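PDB 5IB9: aminopeptidase, which probably acts as a zinc-dependent aminopeptidase of the M28 family, removing residues from the amino ends of peptides, with a protease-associated domain beside its catalytic domain. Local coordinates for residues A[30-35]-A[201-206]; A[60-65]-A[269-274]; A[64-69]-A[195-200]; A[83-88]-A[154-159]. All blocks are in the same frame, centred on the assembly; numbering follows the deposited sequence.

Contact 1 of 4, residues A[30-35]-A[201-206]; sequences RVAGSP and LTSHNV. With ZN (zinc ion), chain G.
Gly33 lays its CA against the carbonyl of Thr202 where the 30-35 loop meets strand 201-206: Gly33 CA lies 3.3 Å from Thr202 O, with an angle of 158° at the hydrogen, a CA-H...O contact. Leu201 sends its CB toward the same glycine, and its methyl CD1 ends 3.7 Å from Ala32 O. Gly33 sits at the third position of the type II turn from Val31 to Ser34, where its positive phi suits a residue without a side chain; a CB there would also collide with Leu201 CB. Water 1 bridges the backbones, donating to Gly33 O and accepting from Thr202 N, both at 2.8 Å; water 2 joins Ser34 O to Thr202 O, weakly at the latter. The turn is secured from within: Val31 O receives both Ser34 N and, at 2.6 Å, Ser34 OG. Ser203 OG and Gly33 N both bond to Glu37 of helix 35-50. Further along the strand, His204 NE2 binds at 2.0 Å a zinc ion shared with Glu288 of the second subunit, so the strand takes part in the dimer. The chemistry implies a joint held by close backbone packing and water, with the Glu37 carboxylate, probably charged, accepting from both sides.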
loop_
_atom_site.group_PDB
_atom_site.type_symbol
_atom_site.label_atom_id
_atom_site.label_comp_id
_atom_site.label_asym_id
_atom_site.label_seq_id
_atom_site.Cartn_x
_atom_site.Cartn_y
_atom_site.Cartn_z
ATOM N N ARG A 30 5.383 13.961 -18.750
ATOM C CA ARG A 30 4.806 14.103 -17.396
ATOM C C ARG A 30 5.249 12.920 -16.580
ATOM O O ARG A 30 4.459 12.013 -16.178
ATOM C CB ARG A 30 3.239 14.177 -17.485
ATOM C CG ARG A 30 2.780 15.343 -18.272
ATOM C CD ARG A 30 1.247 15.383 -18.467
ATOM N NE ARG A 30 0.743 14.152 -19.111
ATOM C CZ ARG A 30 0.961 13.834 -20.430
ATOM N NH1 ARG A 30 1.518 14.737 -21.280
ATOM N NH2 ARG A 30 0.524 12.667 -20.904
ATOM N N VAL A 31 6.533 12.855 -16.187
ATOM C CA VAL A 31 6.989 11.668 -15.515
ATOM C C VAL A 31 6.452 11.625 -14.083
ATOM O O VAL A 31 6.391 12.687 -13.433
ATOM C CB VAL A 31 8.543 11.697 -15.451
ATOM C CG1 VAL A 31 9.061 10.570 -14.583
ATOM C CG2 VAL A 31 9.063 11.537 -16.918
ATOM N N ALA A 32 6.025 10.411 -13.632
ATOM C CA ALA A 32 5.313 10.402 -12.356
ATOM C C ALA A 32 6.159 10.947 -11.240
ATOM O O ALA A 32 7.360 10.678 -11.167
ATOM C CB ALA A 32 4.851 9.070 -12.009
ATOM N N GLY A 33 5.550 11.777 -10.402
ATOM C CA GLY A 33 6.261 12.290 -9.219
ATOM C C GLY A 33 7.075 13.531 -9.557
ATOM O O GLY A 33 7.713 14.125 -8.657
ATOM N N SER A 34 7.059 13.945 -10.829
ATOM C CA SER A 34 7.819 15.139 -11.231
ATOM C C SER A 34 7.069 16.427 -11.186
ATOM O O SER A 34 5.805 16.436 -11.084
ATOM C CB SER A 34 8.341 14.995 -12.703
ATOM O OG SER A 34 7.245 15.155 -13.587
ATOM N N PRO A 35 7.734 17.581 -11.301
ATOM C CA PRO A 35 6.988 18.803 -11.387
ATOM C C PRO A 35 5.988 18.869 -12.539
ATOM O O PRO A 35 4.980 19.557 -12.454
ATOM C CB PRO A 35 8.115 19.877 -11.617
ATOM C CG PRO A 35 9.297 19.259 -11.069
ATOM C CD PRO A 35 9.208 17.780 -11.167
ATOM N N LEU A 201 9.171 9.349 -4.086
ATOM C CA LEU A 201 8.492 10.429 -4.800
ATOM C C LEU A 201 7.015 10.402 -4.386
ATOM O O LEU A 201 6.528 9.474 -3.724
ATOM C CB LEU A 201 8.550 10.172 -6.308
ATOM C CG LEU A 201 9.931 10.101 -6.967
ATOM C CD1 LEU A 201 9.707 9.712 -8.461
ATOM C CD2 LEU A 201 10.592 11.441 -6.823
ATOM N N THR A 202 6.354 11.530 -4.676
ATOM C CA THR A 202 4.908 11.558 -4.387
ATOM C C THR A 202 4.194 11.865 -5.707
ATOM O O THR A 202 4.565 12.769 -6.472
ATOM C CB THR A 202 4.602 12.775 -3.470
ATOM O OG1 THR A 202 5.320 12.574 -2.241
ATOM C CG2 THR A 202 3.111 12.824 -3.099
ATOM N N SER A 203 3.236 11.044 -5.993
ATOM C CA SER A 203 2.318 11.308 -7.097
ATOM C C SER A 203 0.862 11.443 -6.571
ATOM O O SER A 203 0.637 11.514 -5.332
ATOM C CB SER A 203 2.467 10.149 -8.123
ATOM O OG SER A 203 1.643 10.265 -9.302
ATOM N N HIS A 204 -0.068 11.589 -7.485
ATOM C CA HIS A 204 -1.462 11.862 -7.093
ATOM C C HIS A 204 -2.441 11.270 -8.065
ATOM O O HIS A 204 -2.154 11.138 -9.256
ATOM C CB HIS A 204 -1.712 13.363 -7.133
ATOM C CG HIS A 204 -0.736 14.204 -6.362
ATOM N ND1 HIS A 204 0.539 14.530 -6.804
ATOM C CD2 HIS A 204 -0.841 14.701 -5.108
ATOM C CE1 HIS A 204 1.179 15.177 -5.829
ATOM N NE2 HIS A 204 0.337 15.359 -4.834
ATOM N N ASN A 205 -3.674 11.000 -7.551
ATOM C CA ASN A 205 -4.859 10.751 -8.382
ATOM C C ASN A 205 -5.785 11.946 -8.225
ATOM O O ASN A 205 -5.885 12.505 -7.146
ATOM C CB ASN A 205 -5.590 9.474 -7.926
ATOM C CG ASN A 205 -4.657 8.291 -7.886
ATOM O OD1 ASN A 205 -3.970 8.041 -8.868
ATOM N ND2 ASN A 205 -4.810 7.454 -6.894
ATOM N N VAL A 206 -6.501 12.268 -9.287
ATOM C CA VAL A 206 -7.473 13.392 -9.272
ATOM C C VAL A 206 -8.837 12.765 -9.479
ATOM O O VAL A 206 -9.074 12.046 -10.441
ATOM C CB VAL A 206 -7.201 14.407 -10.397
ATOM C CG1 VAL A 206 -8.293 15.510 -10.206
ATOM C CG2 VAL A 206 -5.799 14.979 -10.275
HETATM ZN ZN ZN G . 0.705 16.565 -3.250
HETATM O O HOH W 1 7.729 13.690 -5.907
HETATM O O HOH W 2 4.464 15.191 -8.771
HETATM O O HOH W 3 0.705 18.470 -3.646
HETATM O O HOH W 4 2.256 16.327 -2.055
HETATM O O HOH W 5 3.171 16.270 -2.896
HETATM O O HOH W 6 2.366 17.726 -3.730
#

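Contact 2 of 4, residues A[60-65]-A[269-274]; sequences FQFEGY and FGAEEN. With ZN (zinc ion), chain B; BES (2-(3-amino-2-hydroxy-4-phenyl-butyrylamino)-4-methyl-pentanoic acid), chain H.
Ala271 CB is the methyl group that two phenylalanine rings of strand 60-65 meet in different ways. From its CB, which points toward the 269-274 loop, Phe60 extends a ring whose CE1 lies 3.7 Å from Ala271 CB, near the ring plane and so at the edge. One atom further, CZ comes to 3.7 Å from Gly270 O. The first torsion (chi1 56°) sets CG between the backbone N and the carbonyl carbon, and this carries the ring out to the loop. Phe62 offers a face instead: Ala271 CB lies over it, 4.3 Å from CE2. Its CE1 reaches Asn274 OD1 at 3.5 Å, with ring and amide planes 59° apart. The loop beyond Ala271 turns to the active site, where Glu273 holds a zinc ion through OE2 at 2.1 Å and OE1 at 2.6 Å, with Asp240 and His371 as further ligands. Glu272 OE1 stands 3.1 Å from O2 of the bound inhibitor, an oxygen that also binds this zinc. With an alanine here, O2 and C2 of the inhibitor would probably lose the Glu272 carboxylate on their flank, leaving that of Glu273 beside O2. Strand 55-66 pairs with strand 187-210 through Phe60 and Phe62, Ile277 of helix 277-283 touches both rings, and the loop that carries Glu273 thus rests against strand 55-66.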
loop_
_atom_site.group_PDB
_atom_site.type_symbol
_atom_site.label_atom_id
_atom_site.label_comp_id
_atom_site.label_asym_id
_atom_site.label_seq_id
_atom_site.Cartn_x
_atom_site.Cartn_y
_atom_site.Cartn_z
ATOM N N PHE A 60 0.110 9.888 -3.000
ATOM C CA PHE A 60 0.654 8.604 -2.577
ATOM C C PHE A 60 2.160 8.637 -2.823
ATOM O O PHE A 60 2.616 9.283 -3.707
ATOM C CB PHE A 60 0.013 7.352 -3.263
ATOM C CG PHE A 60 0.080 7.377 -4.739
ATOM C CD1 PHE A 60 1.193 6.879 -5.490
ATOM C CD2 PHE A 60 -0.912 8.029 -5.457
ATOM C CE1 PHE A 60 1.191 7.016 -6.899
ATOM C CE2 PHE A 60 -0.875 8.126 -6.832
ATOM C CZ PHE A 60 0.133 7.612 -7.598
ATOM N N GLN A 61 2.933 7.970 -1.972
ATOM C CA GLN A 61 4.369 7.896 -2.230
ATOM C C GLN A 61 4.700 6.594 -2.930
ATOM O O GLN A 61 4.005 5.572 -2.769
ATOM C CB GLN A 61 5.169 7.992 -0.922
ATOM C CG GLN A 61 5.084 9.392 -0.309
ATOM C CD GLN A 61 5.805 9.523 1.075
ATOM O OE1 GLN A 61 6.373 8.550 1.585
ATOM N NE2 GLN A 61 5.732 10.718 1.691
ATOM N N PHE A 62 5.827 6.591 -3.648
ATOM C CA PHE A 62 6.327 5.376 -4.278
ATOM C C PHE A 62 7.797 5.613 -4.458
ATOM O O PHE A 62 8.308 6.747 -4.360
ATOM C CB PHE A 62 5.570 5.107 -5.611
ATOM C CG PHE A 62 5.928 6.056 -6.695
ATOM C CD1 PHE A 62 6.882 5.739 -7.653
ATOM C CD2 PHE A 62 5.350 7.363 -6.739
ATOM C CE1 PHE A 62 7.213 6.661 -8.658
ATOM C CE2 PHE A 62 5.668 8.281 -7.692
ATOM C CZ PHE A 62 6.611 7.963 -8.680
ATOM N N GLU A 63 8.486 4.518 -4.769
ATOM C CA GLU A 63 9.935 4.603 -4.921
ATOM C C GLU A 63 10.258 4.847 -6.384
ATOM O O GLU A 63 9.911 4.020 -7.222
ATOM C CB GLU A 63 10.571 3.293 -4.385
ATOM C CG GLU A 63 10.456 3.078 -2.865
ATOM C CD GLU A 63 10.993 4.259 -2.038
ATOM O OE1 GLU A 63 10.215 4.858 -1.221
ATOM O OE2 GLU A 63 12.201 4.587 -2.201
ATOM N N GLY A 64 10.877 5.969 -6.693
ATOM C CA GLY A 64 11.266 6.323 -8.038
ATOM C C GLY A 64 12.706 5.857 -8.251
ATOM O O GLY A 64 13.391 5.443 -7.303
ATOM N N TYR A 65 13.132 5.863 -9.498
ATOM C CA TYR A 65 14.487 5.406 -9.824
ATOM C C TYR A 65 15.164 6.488 -10.643
ATOM O O TYR A 65 14.595 6.957 -11.624
ATOM C CB TYR A 65 14.380 4.131 -10.664
ATOM C CG TYR A 65 15.701 3.428 -10.989
ATOM C CD1 TYR A 65 16.470 2.872 -9.985
ATOM C CD2 TYR A 65 16.123 3.285 -12.310
ATOM C CE1 TYR A 65 17.674 2.178 -10.291
ATOM C CE2 TYR A 65 17.328 2.581 -12.618
ATOM C CZ TYR A 65 18.073 2.059 -11.611
ATOM O OH TYR A 65 19.252 1.390 -11.926
ATOM N N PHE A 269 -5.363 8.905 -13.026
ATOM C CA PHE A 269 -4.444 8.216 -12.099
ATOM C C PHE A 269 -3.011 8.631 -12.301
ATOM O O PHE A 269 -2.598 8.828 -13.446
ATOM C CB PHE A 269 -4.543 6.735 -12.325
ATOM C CG PHE A 269 -5.886 6.112 -12.136
ATOM C CD1 PHE A 269 -6.442 5.989 -10.833
ATOM C CD2 PHE A 269 -6.634 5.633 -13.184
ATOM C CE1 PHE A 269 -7.706 5.411 -10.631
ATOM C CE2 PHE A 269 -7.896 5.037 -12.999
ATOM C CZ PHE A 269 -8.404 4.938 -11.732
ATOM N N GLY A 270 -2.259 8.701 -11.200
ATOM C CA GLY A 270 -0.812 8.959 -11.333
ATOM C C GLY A 270 -0.047 7.659 -11.393
ATOM O O GLY A 270 -0.530 6.585 -11.072
ATOM N N ALA A 271 1.209 7.791 -11.844
ATOM C CA ALA A 271 2.202 6.676 -11.746
ATOM C C ALA A 271 1.716 5.455 -12.380
ATOM O O ALA A 271 2.005 4.358 -11.963
ATOM C CB ALA A 271 2.703 6.484 -10.261
ATOM N N GLU A 272 0.933 5.518 -13.454
ATOM C CA GLU A 272 0.511 4.357 -14.230
ATOM C C GLU A 272 1.735 3.642 -14.844
ATOM O O GLU A 272 1.786 2.400 -14.819
ATOM C CB GLU A 272 -0.565 4.711 -15.283
ATOM C CG GLU A 272 -1.178 3.481 -15.967
ATOM C CD GLU A 272 -0.414 3.074 -17.249
ATOM O OE1 GLU A 272 0.536 3.773 -17.688
ATOM O OE2 GLU A 272 -0.849 2.003 -17.723
ATOM N N GLU A 273 2.649 4.469 -15.327
ATOM C CA GLU A 273 3.753 3.865 -16.135
ATOM C C GLU A 273 4.744 3.170 -15.216
ATOM O O GLU A 273 5.550 2.347 -15.731
ATOM C CB GLU A 273 4.413 4.983 -16.883
ATOM C CG GLU A 273 3.576 5.743 -17.982
ATOM C CD GLU A 273 3.220 4.891 -19.216
ATOM O OE1 GLU A 273 3.516 3.653 -19.191
ATOM O OE2 GLU A 273 2.581 5.520 -20.181
ATOM N N ASN A 274 4.661 3.428 -13.936
ATOM C CA ASN A 274 5.472 2.806 -12.912
ATOM C C ASN A 274 4.946 1.496 -12.386
ATOM O O ASN A 274 5.470 0.975 -11.388
ATOM C CB ASN A 274 5.618 3.782 -11.664
ATOM C CG ASN A 274 6.133 5.165 -12.059
ATOM O OD1 ASN A 274 7.346 5.456 -11.967
ATOM N ND2 ASN A 274 5.258 5.956 -12.654
HETATM ZN ZN ZN B . 2.356 3.874 -21.478
HETATM N N2 BES H . -1.045 2.375 -22.573
HETATM C C1 BES H . -0.020 1.460 -22.071
HETATM C C6 BES H . -0.564 0.037 -22.167
HETATM C C7 BES H . -0.736 -0.584 -23.549
HETATM C C8 BES H . 0.185 -0.378 -24.607
HETATM C C12 BES H . -1.849 -1.428 -23.753
HETATM C C9 BES H . -0.024 -1.019 -25.846
HETATM C C11 BES H . -2.063 -2.069 -25.006
HETATM C C10 BES H . -1.145 -1.850 -26.046
HETATM C C2 BES H . 0.345 1.824 -20.627
HETATM O O2 BES H . 0.496 3.239 -20.728
HETATM C C3 BES H . 1.662 1.175 -20.372
HETATM O O3 BES H . 2.629 1.571 -21.014
HETATM N N1 BES H . 1.685 0.177 -19.558
HETATM C C4 BES H . 2.945 -0.543 -19.344
HETATM C C13 BES H . 2.568 -1.616 -18.337
HETATM C C14 BES H . 2.108 -1.076 -16.978
HETATM C C15 BES H . 1.922 -2.324 -16.124
HETATM C C16 BES H . 3.049 -0.054 -16.337
HETATM C C5 BES H . 3.419 -1.315 -20.568
HETATM O O1 BES H . 4.626 -1.692 -20.619
HETATM O O4 BES H . 2.657 -1.600 -21.510
#

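Contact 3 of 4, residues A[64-69]-A[195-200]; sequences GYTAPS and GAEVKT
Tyr65 and Ala196 form the apolar centre where strand 64-66 meets the start of strand 197-200. Tyr65 CZ lies 3.7 Å from Ala196 CB, while Val198 CG2 comes to the ring edge, 4.0 Å from CD1. The tyrosine extends along the strand pair because CG is anti to the backbone N (chi1 -174°), which brings the hydroxyl end of the ring to Ala196 CB, with OH 3.2 Å from it. Pro68 CB also packs against this methyl, 4.0 Å from Ala196 CB. Outward from here the backbones pair antiparallel: Gly64 with Lys199 and Thr66 with Glu197 are hydrogen-bonded pairs, and Tyr65 with Val198 is the non-hydrogen-bonded pair between them. Gly64 N gives a bond of 2.7 Å to Lys199 O, and Thr66 N gives one of the same length to Glu197 O. On the face shared by Thr66 and Glu197, Thr66 CB touches Glu197 CG at 3.4 Å. The Lys199 chain passes Gly64 and crosses Thr66 at about a right angle, its CD 3.5 Å from Thr66 OG1; a side chain at Gly64 would be tight against NZ. At the outer end water 7 donates to both Ala67 O and Gly195 O. The hydroxyl of Tyr65 bonds to Ser88 O, and a leucine at this position would probably deprive that carbonyl of its donor and take away the ring packed against Ala196. The antiparallel pair thus joins the C-terminal end of strand 55-66 to the middle of strand 187-210, while the tyrosine ring meets Tyr87 and Thr86 of the adjoining loop.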
loop_
_atom_site.group_PDB
_atom_site.type_symbol
_atom_site.label_atom_id
_atom_site.label_comp_id
_atom_site.label_asym_id
_atom_site.label_seq_id
_atom_site.Cartn_x
_atom_site.Cartn_y
_atom_site.Cartn_z
ATOM N N GLY A 64 10.877 5.969 -6.693
ATOM C CA GLY A 64 11.266 6.323 -8.038
ATOM C C GLY A 64 12.706 5.857 -8.251
ATOM O O GLY A 64 13.391 5.443 -7.303
ATOM N N TYR A 65 13.132 5.863 -9.498
ATOM C CA TYR A 65 14.487 5.406 -9.824
ATOM C C TYR A 65 15.164 6.488 -10.643
ATOM O O TYR A 65 14.595 6.957 -11.624
ATOM C CB TYR A 65 14.380 4.131 -10.664
ATOM C CG TYR A 65 15.701 3.428 -10.989
ATOM C CD1 TYR A 65 16.470 2.872 -9.985
ATOM C CD2 TYR A 65 16.123 3.285 -12.310
ATOM C CE1 TYR A 65 17.674 2.178 -10.291
ATOM C CE2 TYR A 65 17.328 2.581 -12.618
ATOM C CZ TYR A 65 18.073 2.059 -11.611
ATOM O OH TYR A 65 19.252 1.390 -11.926
ATOM N N THR A 66 16.376 6.864 -10.258
ATOM C CA THR A 66 17.218 7.614 -11.171
ATOM C C THR A 66 18.160 6.604 -11.841
ATOM O O THR A 66 18.958 5.971 -11.150
ATOM C CB THR A 66 18.037 8.674 -10.453
ATOM O OG1 THR A 66 17.135 9.582 -9.808
ATOM C CG2 THR A 66 18.883 9.482 -11.458
ATOM N N ALA A 67 18.013 6.514 -13.167
ATOM C CA ALA A 67 18.861 5.724 -14.097
ATOM C C ALA A 67 20.341 6.017 -13.976
ATOM O O ALA A 67 20.736 7.167 -13.810
ATOM C CB ALA A 67 18.368 5.886 -15.557
ATOM N N PRO A 68 21.186 4.950 -14.039
ATOM C CA PRO A 68 22.635 5.075 -13.796
ATOM C C PRO A 68 23.307 5.928 -14.885
ATOM O O PRO A 68 22.868 5.922 -16.052
ATOM C CB PRO A 68 23.141 3.607 -13.808
ATOM C CG PRO A 68 22.102 2.831 -14.492
ATOM C CD PRO A 68 20.779 3.542 -14.252
ATOM N N SER A 69 24.324 6.658 -14.456
ATOM C CA SER A 69 25.095 7.548 -15.321
ATOM C C SER A 69 26.196 6.758 -16.065
ATOM O O SER A 69 26.639 7.163 -17.147
ATOM C CB SER A 69 25.693 8.707 -14.510
ATOM O OG SER A 69 26.353 8.278 -13.329
ATOM N N GLY A 195 25.915 5.264 -10.231
ATOM C CA GLY A 195 25.033 6.430 -10.179
ATOM C C GLY A 195 23.507 6.214 -10.152
ATOM O O GLY A 195 22.741 7.189 -10.071
ATOM N N ALA A 196 23.039 4.967 -10.249
ATOM C CA ALA A 196 21.616 4.667 -9.992
ATOM C C ALA A 196 21.247 4.950 -8.539
ATOM O O ALA A 196 22.019 4.712 -7.617
ATOM C CB ALA A 196 21.306 3.193 -10.324
ATOM N N GLU A 197 20.033 5.470 -8.326
ATOM C CA GLU A 197 19.522 5.704 -6.972
ATOM C C GLU A 197 17.994 5.484 -6.988
ATOM O O GLU A 197 17.351 5.645 -8.006
ATOM C CB GLU A 197 19.901 7.114 -6.459
ATOM C CG GLU A 197 19.721 8.198 -7.542
ATOM C CD GLU A 197 20.763 9.358 -7.503
ATOM O OE1 GLU A 197 20.353 10.544 -7.495
ATOM O OE2 GLU A 197 21.991 9.087 -7.515
ATOM N N VAL A 198 17.484 5.042 -5.850
ATOM C CA VAL A 198 16.047 4.933 -5.592
ATOM C C VAL A 198 15.744 6.116 -4.657
ATOM O O VAL A 198 16.522 6.422 -3.776
ATOM C CB VAL A 198 15.719 3.548 -4.959
ATOM C CG1 VAL A 198 14.346 3.534 -4.304
ATOM C CG2 VAL A 198 15.782 2.433 -6.036
ATOM N N LYS A 199 14.648 6.832 -4.889
ATOM C CA LYS A 199 14.316 8.029 -4.069
ATOM C C LYS A 199 12.811 7.967 -3.933
ATOM O O LYS A 199 12.116 7.498 -4.856
ATOM C CB LYS A 199 14.638 9.293 -4.846
ATOM C CG LYS A 199 14.105 9.143 -6.283
ATOM C CD LYS A 199 14.800 10.038 -7.297
ATOM C CE LYS A 199 13.872 10.262 -8.510
ATOM N NZ LYS A 199 13.850 9.145 -9.522
ATOM N N THR A 200 12.307 8.453 -2.808
ATOM C CA THR A 200 10.831 8.417 -2.595
ATOM C C THR A 200 10.224 9.603 -3.282
ATOM O O THR A 200 10.683 10.745 -3.101
ATOM C CB THR A 200 10.484 8.458 -1.049
ATOM O OG1 THR A 200 10.976 7.273 -0.442
ATOM C CG2 THR A 200 8.931 8.573 -0.745
HETATM O O HOH W 7 22.736 9.143 -12.277
#

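Contact 4 of 4, residues A[83-88]-A[154-159]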
loop_
_atom_site.group_PDB
_atom_site.type_symbol
_atom_site.label_atom_id
_atom_site.label_comp_id
_atom_site.label_asym_id
_atom_site.label_seq_id
_atom_site.Cartn_x
_atom_site.Cartn_y
_atom_site.Cartn_z
ATOM N N GLU A 83 21.941 -2.136 -21.490
ATOM C CA GLU A 83 20.828 -1.344 -20.911
ATOM C C GLU A 83 20.499 -1.813 -19.475
ATOM O O GLU A 83 19.939 -2.922 -19.312
ATOM C CB GLU A 83 19.546 -1.494 -21.783
ATOM C CG GLU A 83 19.654 -0.964 -23.250
ATOM C CD GLU A 83 19.682 0.574 -23.337
ATOM O OE1 GLU A 83 18.588 1.180 -23.277
ATOM O OE2 GLU A 83 20.787 1.172 -23.474
ATOM N N ALA A 84 20.811 -0.986 -18.460
ATOM C CA ALA A 84 20.363 -1.246 -17.063
ATOM C C ALA A 84 18.848 -1.381 -16.956
ATOM O O ALA A 84 18.074 -0.556 -17.495
ATOM C CB ALA A 84 20.848 -0.170 -16.111
ATOM N N PHE A 85 18.400 -2.392 -16.230
ATOM C CA PHE A 85 16.987 -2.543 -16.003
ATOM C C PHE A 85 16.603 -1.443 -14.982
ATOM O O PHE A 85 17.440 -1.037 -14.156
ATOM C CB PHE A 85 16.655 -3.930 -15.425
ATOM C CG PHE A 85 16.558 -5.026 -16.469
ATOM C CD1 PHE A 85 17.697 -5.767 -16.822
ATOM C CD2 PHE A 85 15.342 -5.346 -17.086
ATOM C CE1 PHE A 85 17.612 -6.784 -17.787
ATOM C CE2 PHE A 85 15.255 -6.361 -18.067
ATOM C CZ PHE A 85 16.405 -7.088 -18.406
ATOM N N THR A 86 15.353 -0.955 -15.054
ATOM C CA THR A 86 14.911 0.057 -14.084
ATOM C C THR A 86 14.859 -0.608 -12.717
ATOM O O THR A 86 14.374 -1.719 -12.603
ATOM C CB THR A 86 13.509 0.583 -14.452
ATOM O OG1 THR A 86 13.584 1.229 -15.721
ATOM C CG2 THR A 86 13.047 1.615 -13.410
ATOM N N TYR A 87 15.396 0.074 -11.702
ATOM C CA TYR A 87 15.577 -0.433 -10.343
ATOM C C TYR A 87 16.806 -1.331 -10.165
ATOM O O TYR A 87 17.009 -1.930 -9.089
ATOM C CB TYR A 87 14.334 -1.096 -9.757
ATOM C CG TYR A 87 13.181 -0.102 -9.628
ATOM C CD1 TYR A 87 12.123 -0.137 -10.523
ATOM C CD2 TYR A 87 13.196 0.859 -8.621
ATOM C CE1 TYR A 87 11.071 0.790 -10.434
ATOM C CE2 TYR A 87 12.160 1.777 -8.515
ATOM C CZ TYR A 87 11.130 1.739 -9.411
ATOM O OH TYR A 87 10.122 2.666 -9.270
ATOM N N SER A 88 17.644 -1.363 -11.193
ATOM C CA SER A 88 18.919 -2.079 -11.001
ATOM C C SER A 88 19.789 -1.439 -9.916
ATOM O O SER A 88 20.007 -0.235 -9.944
ATOM C CB SER A 88 19.702 -2.167 -12.333
ATOM O OG SER A 88 20.962 -2.806 -12.097
ATOM N N GLY A 154 13.721 -2.689 -19.773
ATOM C CA GLY A 154 12.664 -3.268 -18.984
ATOM C C GLY A 154 12.863 -2.838 -17.563
ATOM O O GLY A 154 13.701 -1.980 -17.283
ATOM N N THR A 155 12.132 -3.492 -16.679
ATOM C CA THR A 155 12.102 -3.099 -15.295
ATOM C C THR A 155 12.003 -4.284 -14.327
ATOM O O THR A 155 11.354 -5.299 -14.586
ATOM C CB THR A 155 10.909 -2.060 -15.059
ATOM O OG1 THR A 155 10.868 -1.655 -13.670
ATOM C CG2 THR A 155 9.572 -2.675 -15.530
ATOM N N LEU A 156 12.616 -4.120 -13.173
ATOM C CA LEU A 156 12.526 -5.095 -12.126
ATOM C C LEU A 156 11.286 -4.778 -11.302
ATOM O O LEU A 156 10.990 -5.441 -10.298
ATOM C CB LEU A 156 13.809 -5.084 -11.298
ATOM C CG LEU A 156 15.077 -5.235 -12.170
ATOM C CD1 LEU A 156 16.194 -5.340 -11.184
ATOM C CD2 LEU A 156 15.000 -6.472 -13.065
ATOM N N GLY A 157 10.582 -3.742 -11.748
ATOM C CA GLY A 157 9.194 -3.476 -11.274
ATOM C C GLY A 157 9.134 -2.488 -10.123
ATOM O O GLY A 157 8.245 -1.620 -10.071
ATOM N N GLY A 158 10.064 -2.629 -9.198
ATOM C CA GLY A 158 10.103 -1.820 -8.025
ATOM C C GLY A 158 11.413 -1.969 -7.325
ATOM O O GLY A 158 12.238 -2.844 -7.650
ATOM N N SER A 159 11.623 -1.075 -6.382
ATOM C CA SER A 159 12.811 -1.081 -5.553
ATOM C C SER A 159 12.894 -2.413 -4.868
ATOM O O SER A 159 11.862 -2.988 -4.481
ATOM C CB SER A 159 12.722 0.051 -4.508
ATOM O OG SER A 159 11.397 0.189 -3.950
HETATM O O HOH W 8 15.810 -0.522 -19.159
#
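Tyr87 lays one face of its ring over the backbone of Gly158 and Ser159. Gly158 CA stands 3.7 Å from the ring centroid and 13° off its normal, a CH-pi contact, and Ser159 N lies over the same face toward the rim. At the ring's edge, in its plane, Thr155 OG1 comes to 3.7 Å from Tyr87 CD1. Phe85 instead directs its edge at the backbone, with CD2 3.7 Å from Thr155 N, while its CB packs 3.8 Å from Leu156 CD2, the side chains crossing at about a right angle. Between the aromatics, Thr86 is bonded at both backbone groups. Its N gives to Gly154 O and its O receives Leu156 N, both at 3.0 Å and nearly straight. Thr155 OG1 also accepts Gly157 N at 2.9 Å, an ST turn under the tyrosine. The type II turn from Phe85 to Ser88 thus docks on a loop of the protease-associated domain that stands near the active-site cleft, the Thr155 side chain about 7 Å from the bound inhibitor. Leu156 continues onto Phe127 and Val131 of helix 127-136, Phe85 pairs by its backbone with Ala166 of strand 165-169, and the Tyr87 hydroxyl bonds to Glu63 O of strand 55-66.

In the fold
From the N terminus, the loop before helix 35-50 is the first to find its distant partner, meeting strand 187-210 in contact 1. Strand 55-66 follows and supplies one side of both contact 2 and contact 3. Contact 4 closes the shortest loop, from 83-88 to 154-159, and is nested inside the loops of the other three. Contact 3 closes next, at 195-200, and lies inside the loop of contact 1. Contact 2 runs on to 269-274 and therefore crosses contact 1. Together the paired strands 55-66 and 187-210 connect the zinc-binding loop of the peptidase region with the loops of the protease-associated region.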